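Local coordinates for amino acid ABC transporter, periplasmic amino acid-binding protein (Brucella ovis, PDB 4Z9N) that probably captures solutes in the periplasm for an ABC importer, and holds glutathione in the cleft between its two lobes, at residues I166-D174 with V191-H201. Sequence-based numbering, arbitrary orientation.
Sequences IEEANAAYD and VRLALANPDDH. With GSH (glutathione), chain U.
Leu-195 pushes its CD1 methyl into the angle between two rings, meeting Tyr-173 at the ring edge, 3.5 Å from CE2, and lying over the centre of one face of the His-201 imidazole. This is one lobe of a family 3 periplasmic binding protein, where helix 166-174 packs against the last turn of helix 185-192, the type I turn from Arg-192 to Leu-195, and His-201 at the start of strand 201-203. The two rings meet rim to rim with their planes 51° apart, and the Tyr-173 hydroxyl OH lies in the imidazole plane, hydrogen-bonded to His-201 ND1 at 2.7 Å. The other ring nitrogen, NE2, is hydrogen-bonded to a water, and this water donates to Asp-174 OD1 and accepts from the backbone N of Asn-197. With both nitrogens engaged and a methyl on its face, the imidazole is well fixed in rotation. Asp-174, its CG swung anti to the backbone N (chi1 -153°), divides its carboxylate between that water and the backbone beyond the turn. Toward the cleft, the Val-191 CG1 methyl rests 3.7 Å from Asn-170 OD1, an amide oxygen whose hydrogen bond goes to Tyr-181 OH. The apolar pair here is Ile-166 CD1 with Val-191 CG2, 4.3 Å apart; Ile-166 belongs to the glutathione pocket, the same CD1 methyl lying 3.7 Å from ligand N3. At the far end of the helix, Asp-174 OD2 takes the Ala-196 N-H on its syn side, 2.9 Å from that N and nearly straight at 164°.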
ATOM      1  N   ILE D 166      15.280 -24.828   5.848  1.00 23.92           N
ATOM      2  CA  ILE D 166      16.260 -23.759   6.011  1.00 23.55           C
ATOM      3  C   ILE D 166      17.508 -24.272   6.728  1.00 25.23           C
ATOM      4  O   ILE D 166      18.616 -23.795   6.455  1.00 23.81           O
ATOM      5  CB  ILE D 166      15.655 -22.538   6.736  1.00 23.74           C
ATOM      6  CG1 ILE D 166      16.640 -21.361   6.723  1.00 21.63           C
ATOM      7  CG2 ILE D 166      15.274 -22.868   8.173  1.00 24.35           C
ATOM      8  CD1 ILE D 166      16.040 -20.035   7.186  1.00 20.98           C
ATOM      9  N   GLU D 167      17.347 -25.240   7.632  1.00 26.47           N
ATOM     10  CA  GLU D 167      18.488 -25.732   8.402  1.00 30.12           C
ATOM     11  C   GLU D 167      19.474 -26.418   7.475  1.00 26.73           C
ATOM     12  O   GLU D 167      20.690 -26.287   7.637  1.00 28.04           O
ATOM     13  CB  GLU D 167      18.038 -26.696   9.507  1.00 35.76           C
ATOM     14  N   GLU D 168      18.928 -27.146   6.504  1.00 26.33           N
ATOM     15  CA  GLU D 168      19.712 -27.811   5.477  1.00 29.85           C
ATOM     16  C   GLU D 168      20.484 -26.789   4.636  1.00 28.47           C
ATOM     17  O   GLU D 168      21.685 -26.952   4.394  1.00 27.33           O
ATOM     18  CB  GLU D 168      18.797 -28.654   4.588  1.00 35.11           C
ATOM     19  CG  GLU D 168      18.120 -29.806   5.317  1.00 41.89           C
ATOM     20  CD  GLU D 168      17.005 -30.451   4.499  1.00 46.09           C
ATOM     21  OE1 GLU D 168      16.603 -29.870   3.461  1.00 44.17           O
ATOM     22  OE2 GLU D 168      16.519 -31.532   4.901  1.00 48.45           O
ATOM     23  N   ALA D 169      19.798 -25.736   4.198  1.00 24.28           N
ATOM     24  CA  ALA D 169      20.457 -24.682   3.438  1.00 27.17           C
ATOM     25  C   ALA D 169      21.585 -24.037   4.253  1.00 28.40           C
ATOM     26  O   ALA D 169      22.695 -23.831   3.750  1.00 24.52           O
ATOM     27  CB  ALA D 169      19.438 -23.616   2.998  1.00 22.07           C
ATOM     28  N   ASN D 170      21.293 -23.713   5.509  1.00 27.29           N
ATOM     29  CA  ASN D 170      22.271 -23.050   6.348  1.00 25.38           C
ATOM     30  C   ASN D 170      23.526 -23.920   6.508  1.00 26.83           C
ATOM     31  O   ASN D 170      24.647 -23.418   6.434  1.00 27.31           O
ATOM     32  CB  ASN D 170      21.691 -22.706   7.729  1.00 27.84           C
ATOM     33  CG  ASN D 170      20.514 -21.742   7.659  1.00 29.49           C
ATOM     34  OD1 ASN D 170      20.197 -21.195   6.598  1.00 27.72           O
ATOM     35  ND2 ASN D 170      19.889 -21.494   8.805  1.00 28.65           N
ATOM     36  N   ALA D 171      23.341 -25.224   6.696  1.00 28.54           N
ATOM     37  CA  ALA D 171      24.484 -26.091   6.975  1.00 30.38           C
ATOM     38  C   ALA D 171      25.365 -26.249   5.737  1.00 30.99           C
ATOM     39  O   ALA D 171      26.595 -26.260   5.836  1.00 32.80           O
ATOM     40  CB  ALA D 171      24.020 -27.448   7.481  1.00 30.17           C
ATOM     41  N   ALA D 172      24.732 -26.357   4.573  1.00 27.97           N
ATOM     42  CA  ALA D 172      25.454 -26.553   3.318  1.00 29.85           C
ATOM     43  C   ALA D 172      26.263 -25.317   2.929  1.00 30.25           C
ATOM     44  O   ALA D 172      27.347 -25.429   2.348  1.00 28.82           O
ATOM     45  CB  ALA D 172      24.491 -26.909   2.218  1.00 26.89           C
ATOM     46  N   TYR D 173      25.721 -24.142   3.239  1.00 26.60           N
ATOM     47  CA  TYR D 173      26.423 -22.887   3.001  1.00 26.37           C
ATOM     48  C   TYR D 173      27.603 -22.725   3.962  1.00 27.86           C
ATOM     49  O   TYR D 173      28.717 -22.410   3.543  1.00 28.71           O
ATOM     50  CB  TYR D 173      25.469 -21.696   3.147  1.00 25.09           C
ATOM     51  CG  TYR D 173      26.165 -20.350   3.143  1.00 25.73           C
ATOM     52  CD1 TYR D 173      26.804 -19.877   2.003  1.00 24.87           C
ATOM     53  CD2 TYR D 173      26.172 -19.551   4.280  1.00 25.38           C
ATOM     54  CE1 TYR D 173      27.444 -18.649   2.003  1.00 25.01           C
ATOM     55  CE2 TYR D 173      26.795 -18.324   4.285  1.00 25.50           C
ATOM     56  CZ  TYR D 173      27.431 -17.874   3.151  1.00 26.55           C
ATOM     57  OH  TYR D 173      28.064 -16.650   3.175  1.00 25.61           O
ATOM     58  N   ASP D 174      27.344 -22.931   5.247  1.00 28.46           N
ATOM     59  CA  ASP D 174      28.359 -22.691   6.268  1.00 30.62           C
ATOM     60  C   ASP D 174      29.520 -23.669   6.131  1.00 31.38           C
ATOM     61  O   ASP D 174      30.681 -23.317   6.375  1.00 32.50           O
ATOM     62  CB  ASP D 174      27.745 -22.794   7.666  1.00 33.71           C
ATOM     63  CG  ASP D 174      28.487 -21.953   8.684  1.00 35.58           C
ATOM     64  OD1 ASP D 174      29.335 -21.143   8.252  1.00 35.75           O
ATOM     65  OD2 ASP D 174      28.205 -22.076   9.896  1.00 32.73           O
ATOM     66  N   VAL D 191      20.011 -15.180   9.090  1.00 22.57           N
ATOM     67  CA  VAL D 191      20.768 -16.394   8.830  1.00 23.23           C
ATOM     68  C   VAL D 191      22.209 -16.235   9.287  1.00 27.13           C
ATOM     69  O   VAL D 191      22.768 -17.118   9.957  1.00 25.76           O
ATOM     70  CB  VAL D 191      20.724 -16.766   7.345  1.00 22.24           C
ATOM     71  CG1 VAL D 191      21.774 -17.832   7.044  1.00 23.10           C
ATOM     72  CG2 VAL D 191      19.330 -17.250   6.966  1.00 22.68           C
ATOM     73  N   ARG D 192      22.817 -15.109   8.925  1.00 24.40           N
ATOM     74  CA  ARG D 192      24.223 -14.867   9.258  1.00 25.72           C
ATOM     75  C   ARG D 192      24.494 -15.023  10.762  1.00 27.91           C
ATOM     76  O   ARG D 192      25.510 -15.599  11.165  1.00 28.56           O
ATOM     77  CB  ARG D 192      24.647 -13.471   8.779  1.00 25.44           C
ATOM     78  CG  ARG D 192      26.086 -13.111   9.119  1.00 26.93           C
ATOM     79  CD  ARG D 192      26.571 -11.878   8.357  1.00 31.23           C
ATOM     80  NE  ARG D 192      25.782 -10.682   8.645  1.00 26.08           N
ATOM     81  CZ  ARG D 192      25.964  -9.511   8.040  1.00 30.02           C
ATOM     82  NH1 ARG D 192      26.901  -9.384   7.107  1.00 26.12           N
ATOM     83  NH2 ARG D 192      25.196  -8.474   8.349  1.00 34.10           N
ATOM     84  N   LEU D 193      23.568 -14.549  11.589  1.00 30.03           N
ATOM     85  CA  LEU D 193      23.740 -14.628  13.040  1.00 35.22           C
ATOM     86  C   LEU D 193      23.701 -16.061  13.572  1.00 37.61           C
ATOM     87  O   LEU D 193      24.048 -16.307  14.730  1.00 30.91           O
ATOM     88  CB  LEU D 193      22.674 -13.791  13.745  1.00 34.72           C
ATOM     89  CG  LEU D 193      22.888 -12.279  13.674  1.00 33.27           C
ATOM     90  CD1 LEU D 193      21.685 -11.556  14.240  1.00 32.20           C
ATOM     91  CD2 LEU D 193      24.157 -11.866  14.418  1.00 32.77           C
ATOM     92  N   ALA D 194      23.298 -17.005  12.731  1.00 28.56           N
ATOM     93  CA  ALA D 194      23.173 -18.396  13.168  1.00 31.71           C
ATOM     94  C   ALA D 194      24.363 -19.230  12.721  1.00 33.76           C
ATOM     95  O   ALA D 194      24.455 -20.417  13.033  1.00 37.99           O
ATOM     96  CB  ALA D 194      21.870 -19.004  12.641  1.00 30.92           C
ATOM     97  N   LEU D 195      25.277 -18.605  11.990  1.00 34.14           N
ATOM     98  CA  LEU D 195      26.399 -19.320  11.397  1.00 35.58           C
ATOM     99  C   LEU D 195      27.546 -19.402  12.401  1.00 37.66           C
ATOM    100  O   LEU D 195      27.549 -18.696  13.411  1.00 33.40           O
ATOM    101  CB  LEU D 195      26.847 -18.633  10.110  1.00 29.73           C
ATOM    102  CG  LEU D 195      25.739 -18.507   9.053  1.00 27.87           C
ATOM    103  CD1 LEU D 195      26.293 -17.975   7.757  1.00 27.19           C
ATOM    104  CD2 LEU D 195      25.070 -19.864   8.826  1.00 27.66           C
ATOM    105  N   ALA D 196      28.516 -20.265  12.115  1.00 33.65           N
ATOM    106  CA  ALA D 196      29.625 -20.498  13.041  1.00 35.71           C
ATOM    107  C   ALA D 196      30.401 -19.217  13.326  1.00 40.71           C
ATOM    108  O   ALA D 196      30.684 -18.905  14.484  1.00 41.24           O
ATOM    109  CB  ALA D 196      30.553 -21.565  12.491  1.00 39.51           C
ATOM    110  N   ASN D 197      30.740 -18.477  12.275  1.00 35.42           N
ATOM    111  CA  ASN D 197      31.451 -17.202  12.414  1.00 39.01           C
ATOM    112  C   ASN D 197      30.778 -16.073  11.628  1.00 35.91           C
ATOM    113  O   ASN D 197      31.228 -15.729  10.532  1.00 34.44           O
ATOM    114  CB  ASN D 197      32.898 -17.340  11.950  1.00 40.87           C
ATOM    115  CG  ASN D 197      33.674 -18.354  12.754  1.00 43.35           C
ATOM    116  OD1 ASN D 197      34.151 -18.058  13.850  1.00 42.66           O
ATOM    117  ND2 ASN D 197      33.785 -19.569  12.227  1.00 40.79           N
ATOM    118  N   PRO D 198      29.716 -15.482  12.198  1.00 33.51           N
ATOM    119  CA  PRO D 198      28.926 -14.448  11.518  1.00 33.46           C
ATOM    120  C   PRO D 198      29.769 -13.350  10.865  1.00 35.40           C
ATOM    121  O   PRO D 198      29.448 -12.944   9.755  1.00 33.77           O
ATOM    122  CB  PRO D 198      28.071 -13.879  12.652  1.00 34.32           C
ATOM    123  CG  PRO D 198      27.865 -15.056  13.552  1.00 33.77           C
ATOM    124  CD  PRO D 198      29.179 -15.779  13.539  1.00 34.29           C
ATOM    125  N   ASP D 199      30.844 -12.918  11.526  1.00 37.32           N
ATOM    126  CA  ASP D 199      31.658 -11.797  11.043  1.00 40.15           C
ATOM    127  C   ASP D 199      32.376 -12.032   9.715  1.00 33.98           C
ATOM    128  O   ASP D 199      32.785 -11.081   9.054  1.00 35.30           O
ATOM    129  CB  ASP D 199      32.700 -11.417  12.103  1.00 46.74           C
ATOM    130  CG  ASP D 199      32.098 -10.652  13.264  1.00 52.27           C
ATOM    131  OD1 ASP D 199      30.931 -10.222  13.155  1.00 54.31           O
ATOM    132  OD2 ASP D 199      32.795 -10.472  14.288  1.00 53.24           O
ATOM    133  N   ASP D 200      32.550 -13.288   9.324  1.00 36.58           N
ATOM    134  CA  ASP D 200      33.225 -13.578   8.065  1.00 33.81           C
ATOM    135  C   ASP D 200      32.300 -13.448   6.852  1.00 39.11           C
ATOM    136  O   ASP D 200      32.744 -13.613   5.717  1.00 31.63           O
ATOM    137  CB  ASP D 200      33.825 -14.984   8.091  1.00 34.69           C
ATOM    138  CG  ASP D 200      34.853 -15.170   9.199  1.00 41.26           C
ATOM    139  OD1 ASP D 200      35.397 -16.286   9.299  1.00 41.49           O
ATOM    140  OD2 ASP D 200      35.118 -14.209   9.955  1.00 41.14           O
ATOM    141  N   HIS D 201      31.025 -13.154   7.087  1.00 30.50           N
ATOM    142  CA  HIS D 201      30.043 -13.148   5.993  1.00 28.69           C
ATOM    143  C   HIS D 201      29.607 -11.752   5.569  1.00 31.97           C
ATOM    144  O   HIS D 201      29.287 -10.892   6.394  1.00 32.16           O
ATOM    145  CB  HIS D 201      28.831 -13.993   6.385  1.00 27.76           C
ATOM    146  CG  HIS D 201      29.177 -15.428   6.643  1.00 28.51           C
ATOM    147  ND1 HIS D 201      29.110 -16.400   5.664  1.00 28.00           N
ATOM    148  CD2 HIS D 201      29.643 -16.044   7.756  1.00 29.89           C
ATOM    149  CE1 HIS D 201      29.499 -17.556   6.173  1.00 30.41           C
ATOM    150  NE2 HIS D 201      29.824 -17.368   7.441  1.00 34.13           N
TER
HETATM  151  N1  GSH U 401      10.041 -13.836   0.773  1.00 12.03           N
HETATM  152  CA1 GSH U 401      10.348 -15.035  -0.008  1.00 10.27           C
HETATM  153  C1  GSH U 401       9.033 -15.706  -0.401  1.00 12.10           C
HETATM  154  O11 GSH U 401       9.058 -16.680  -1.203  1.00 15.66           O
HETATM  155  O12 GSH U 401       7.934 -15.304   0.074  1.00 11.89           O
HETATM  156  CB1 GSH U 401      11.182 -16.048   0.794  1.00  9.38           C
HETATM  157  CG1 GSH U 401      10.392 -16.461   2.051  1.00 10.87           C
HETATM  158  CD1 GSH U 401      11.096 -17.644   2.706  1.00 16.59           C
HETATM  159  OE1 GSH U 401      10.532 -18.674   2.914  1.00 17.25           O
HETATM  160  N2  GSH U 401      12.479 -17.482   3.086  1.00 15.97           N
HETATM  161  CA2 GSH U 401      13.152 -18.619   3.686  1.00 18.95           C
HETATM  162  C2  GSH U 401      12.516 -19.032   5.021  1.00 16.60           C
HETATM  163  O2  GSH U 401      11.812 -18.323   5.666  1.00 16.80           O
HETATM  164  CB2 GSH U 401      14.659 -18.360   3.781  1.00 18.47           C
HETATM  165  SG2 GSH U 401      15.066 -17.098   5.019  1.00 23.59           S
HETATM  166  N3  GSH U 401      12.770 -20.386   5.464  1.00 16.84           N
HETATM  167  CA3 GSH U 401      12.205 -20.854   6.700  1.00 20.58           C
HETATM  168  C3  GSH U 401      11.479 -22.173   6.431  1.00 19.23           C
HETATM  169  O31 GSH U 401      11.120 -22.874   7.413  1.00 23.49           O
HETATM  170  O32 GSH U 401      11.229 -22.546   5.244  1.00 19.53           O
HETATM  171  O   HOH W   1      30.629 -19.292   9.441  1.00 27.26           O